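Local coordinates for magnesium and cobalt efflux protein CorC (Pseudomonas aeruginosa, PDB 3LLB) that probably takes part in magnesium and cobalt ion transport, the chain here being its C-terminal transporter-associated domain, at residues 10-15 with 73-78. Numbering follows the deposited sequence.
Sequences DFIVKA and VHLLRL
Arg77 grips Asp10 side-on, NE (3.0 Å) and NH2 (3.1 Å) both donating to Asp10 OD2. That oxygen sits at the edge of the guanidinium, near its plane, while the carboxylate itself is turned 83° from that plane. NE meets the anti lone pair of OD2; NH2 comes from above the carboxylate plane. Arginine suits the place because its long chain, with CG anti to the backbone N (chi1 -174°) and extended to NE, reaches from opposite Ile12 back to Asp10, just before strand 11-14. Next to this salt bridge the backbones pair antiparallel: Phe11 and Leu78 exchange two hydrogen bonds, as do Val13 and Leu76, whose bond from Val13 N to Leu76 O is 2.8 Å long. A last bond runs from Ala15 N to His74 O.

On the face of Ile12 and Lys14, Leu75 CD2 touches Ile12 CG2 and Lys14 CG, each at 4.0 Å, the lysine's aliphatic chain lying alongside the leucine. On the opposite face, branched apolar Val13 and Leu78 suit burial: Val13 CG2 meets Leu78 CB at 4.0 Å, and both residues touch Phe22 and Phe26 of helix 19-26. Small Ala15 fits its CB against Val73 CG1. The pair joins two inner strands of the antiparallel sheet, helix-covered on one face, of this CorC transporter-associated domain.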
ATOM      1  N   ASP A  10      -3.048  -9.307  -8.727  1.00  5.42           N
ATOM      2  CA  ASP A  10      -2.456  -8.355  -7.790  1.00  5.08           C
ATOM      3  C   ASP A  10      -2.150  -7.043  -8.512  1.00  4.89           C
ATOM      4  O   ASP A  10      -2.391  -6.870  -9.734  1.00  3.83           O
ATOM      5  CB  ASP A  10      -1.151  -8.905  -7.230  1.00  6.19           C
ATOM      6  CG  ASP A  10      -1.318 -10.123  -6.392  1.00 10.19           C
ATOM      7  OD1 ASP A  10      -2.472 -10.592  -6.100  1.00 12.72           O
ATOM      8  OD2 ASP A  10      -0.226 -10.596  -5.980  1.00 14.71           O
ATOM      9  N   PHE A  11      -1.696  -6.073  -7.732  1.00  5.05           N
ATOM     10  CA  PHE A  11      -1.428  -4.747  -8.240  1.00  4.46           C
ATOM     11  C   PHE A  11      -0.107  -4.286  -7.678  1.00  5.95           C
ATOM     12  O   PHE A  11       0.226  -4.657  -6.533  1.00  7.11           O
ATOM     13  CB  PHE A  11      -2.504  -3.770  -7.804  1.00  5.06           C
ATOM     14  CG  PHE A  11      -3.852  -4.081  -8.373  1.00  5.32           C
ATOM     15  CD1 PHE A  11      -4.254  -3.487  -9.565  1.00  5.75           C
ATOM     16  CD2 PHE A  11      -4.677  -4.975  -7.750  1.00  6.13           C
ATOM     17  CE1 PHE A  11      -5.502  -3.787 -10.090  1.00  6.31           C
ATOM     18  CE2 PHE A  11      -5.960  -5.284  -8.319  1.00  6.33           C
ATOM     19  CZ  PHE A  11      -6.319  -4.700  -9.439  1.00  8.74           C
ATOM     20  N   ILE A  12       0.632  -3.517  -8.463  1.00  6.30           N
ATOM     21  CA  ILE A  12       1.704  -2.661  -7.932  1.00  7.30           C
ATOM     22  C   ILE A  12       1.070  -1.296  -7.616  1.00  6.97           C
ATOM     23  O   ILE A  12       0.468  -0.688  -8.474  1.00  9.06           O
ATOM     24  CB  ILE A  12       2.926  -2.510  -8.873  1.00  8.38           C
ATOM     25  CG1 ILE A  12       3.470  -3.869  -9.294  1.00  9.21           C
ATOM     26  CG2 ILE A  12       4.008  -1.736  -8.130  1.00  8.06           C
ATOM     27  CD1 ILE A  12       4.547  -3.787 -10.354  1.00  9.11           C
ATOM     28  N   VAL A  13       1.208  -0.821  -6.377  1.00  6.64           N
ATOM     29  CA  VAL A  13       0.635   0.424  -5.903  1.00  6.59           C
ATOM     30  C   VAL A  13       1.720   1.356  -5.434  1.00  6.56           C
ATOM     31  O   VAL A  13       2.549   0.973  -4.592  1.00  7.88           O
ATOM     32  CB  VAL A  13      -0.385   0.111  -4.795  1.00  6.54           C
ATOM     33  CG1 VAL A  13      -1.008   1.359  -4.260  1.00  7.29           C
ATOM     34  CG2 VAL A  13      -1.497  -0.842  -5.305  1.00  7.33           C
ATOM     35  N   LYS A  14       1.758   2.590  -5.957  1.00  7.00           N
ATOM     36  CA  LYS A  14       2.717   3.586  -5.463  1.00  7.23           C
ATOM     37  C   LYS A  14       2.377   4.014  -4.024  1.00  7.15           C
ATOM     38  O   LYS A  14       1.181   4.176  -3.674  1.00  6.57           O
ATOM     39  CB  LYS A  14       2.716   4.789  -6.381  1.00  7.66           C
ATOM     40  CG  LYS A  14       3.403   4.558  -7.746  1.00  9.37           C
ATOM     41  CD  LYS A  14       3.291   5.803  -8.545  1.00  9.91           C
ATOM     42  CE  LYS A  14       4.001   5.651  -9.855  1.00 14.82           C
ATOM     43  NZ  LYS A  14       3.745   6.818 -10.763  1.00 14.89           N
ATOM     44  N   ALA A  15       3.412   4.147  -3.173  1.00  6.95           N
ATOM     45  CA  ALA A  15       3.205   4.598  -1.804  1.00  6.47           C
ATOM     46  C   ALA A  15       2.563   6.010  -1.682  1.00  7.64           C
ATOM     47  O   ALA A  15       1.834   6.311  -0.763  1.00  8.15           O
ATOM     48  CB  ALA A  15       4.567   4.469  -1.042  1.00  6.68           C
ATOM     49  N   VAL A  73       8.768   4.218   1.836  1.00  6.99           N
ATOM     50  CA  VAL A  73       8.281   3.134   0.984  1.00  5.96           C
ATOM     51  C   VAL A  73       8.007   3.758  -0.362  1.00  5.56           C
ATOM     52  O   VAL A  73       7.532   4.898  -0.448  1.00  7.66           O
ATOM     53  CB  VAL A  73       7.069   2.440   1.512  1.00  5.67           C
ATOM     54  CG1 VAL A  73       6.552   1.313   0.606  1.00  8.08           C
ATOM     55  CG2 VAL A  73       7.340   1.902   2.903  1.00  7.41           C
ATOM     56  N   HIS A  74       8.279   3.017  -1.402  1.00  3.83           N
ATOM     57  CA  HIS A  74       7.957   3.487  -2.743  1.00  4.11           C
ATOM     58  C   HIS A  74       6.874   2.671  -3.467  1.00  4.37           C
ATOM     59  O   HIS A  74       5.987   3.258  -4.083  1.00  5.91           O
ATOM     60  CB  HIS A  74       9.209   3.552  -3.608  1.00  3.94           C
ATOM     61  CG  HIS A  74      10.142   4.666  -3.269  1.00  6.46           C
ATOM     62  ND1 HIS A  74       9.829   5.993  -3.489  1.00  9.31           N
ATOM     63  CD2 HIS A  74      11.385   4.654  -2.745  1.00  5.44           C
ATOM     64  CE1 HIS A  74      10.850   6.741  -3.117  1.00 10.59           C
ATOM     65  NE2 HIS A  74      11.803   5.952  -2.666  1.00  5.43           N
ATOM     66  N   LEU A  75       6.959   1.350  -3.421  1.00  4.48           N
ATOM     67  CA  LEU A  75       6.064   0.483  -4.164  1.00  5.89           C
ATOM     68  C   LEU A  75       5.649  -0.684  -3.278  1.00  6.33           C
ATOM     69  O   LEU A  75       6.496  -1.288  -2.575  1.00  8.50           O
ATOM     70  CB  LEU A  75       6.792  -0.066  -5.397  1.00  5.37           C
ATOM     71  CG  LEU A  75       7.239   0.897  -6.522  1.00  6.31           C
ATOM     72  CD1 LEU A  75       8.124   0.236  -7.618  1.00  7.78           C
ATOM     73  CD2 LEU A  75       6.014   1.585  -7.140  1.00  6.06           C
ATOM     74  N   LEU A  76       4.352  -1.017  -3.326  1.00  7.36           N
ATOM     75  CA  LEU A  76       3.736  -2.104  -2.607  1.00  7.24           C
ATOM     76  C   LEU A  76       3.150  -3.028  -3.642  1.00  5.86           C
ATOM     77  O   LEU A  76       2.659  -2.563  -4.655  1.00  8.12           O
ATOM     78  CB  LEU A  76       2.612  -1.574  -1.701  1.00  8.13           C
ATOM     79  CG  LEU A  76       3.343  -0.668  -0.722  1.00  9.79           C
ATOM     80  CD1 LEU A  76       2.699   0.614  -0.587  1.00 11.77           C
ATOM     81  CD2 LEU A  76       3.666  -1.435   0.544  1.00 11.16           C
ATOM     82  N   ARG A  77       3.192  -4.327  -3.410  1.00  6.73           N
ATOM     83  CA  ARG A  77       2.352  -5.269  -4.105  1.00  6.09           C
ATOM     84  C   ARG A  77       1.113  -5.558  -3.268  1.00  6.28           C
ATOM     85  O   ARG A  77       1.217  -5.948  -2.141  1.00  5.70           O
ATOM     86  CB  ARG A  77       3.092  -6.555  -4.349  1.00  7.81           C
ATOM     87  CG  ARG A  77       2.369  -7.562  -5.178  1.00  9.28           C
ATOM     88  CD  ARG A  77       3.313  -8.533  -5.820  1.00 14.26           C
ATOM     89  NE  ARG A  77       2.568  -9.658  -6.396  1.00 16.81           N
ATOM     90  CZ  ARG A  77       2.961 -10.395  -7.408  1.00 16.87           C
ATOM     91  NH1 ARG A  77       4.109 -10.136  -8.009  1.00 19.79           N
ATOM     92  NH2 ARG A  77       2.184 -11.382  -7.836  1.00 18.31           N
ATOM     93  N   LEU A  78      -0.030  -5.314  -3.847  1.00  5.74           N
ATOM     94  CA  LEU A  78      -1.336  -5.502  -3.198  1.00  6.67           C
ATOM     95  C   LEU A  78      -1.965  -6.804  -3.644  1.00  7.24           C
ATOM     96  O   LEU A  78      -2.081  -7.010  -4.824  1.00  9.10           O
ATOM     97  CB  LEU A  78      -2.236  -4.351  -3.584  1.00  7.41           C
ATOM     98  CG  LEU A  78      -3.561  -4.252  -2.857  1.00  7.01           C
ATOM     99  CD1 LEU A  78      -3.406  -3.669  -1.427  1.00  7.65           C
ATOM    100  CD2 LEU A  78      -4.566  -3.437  -3.663  1.00  6.87           C
TER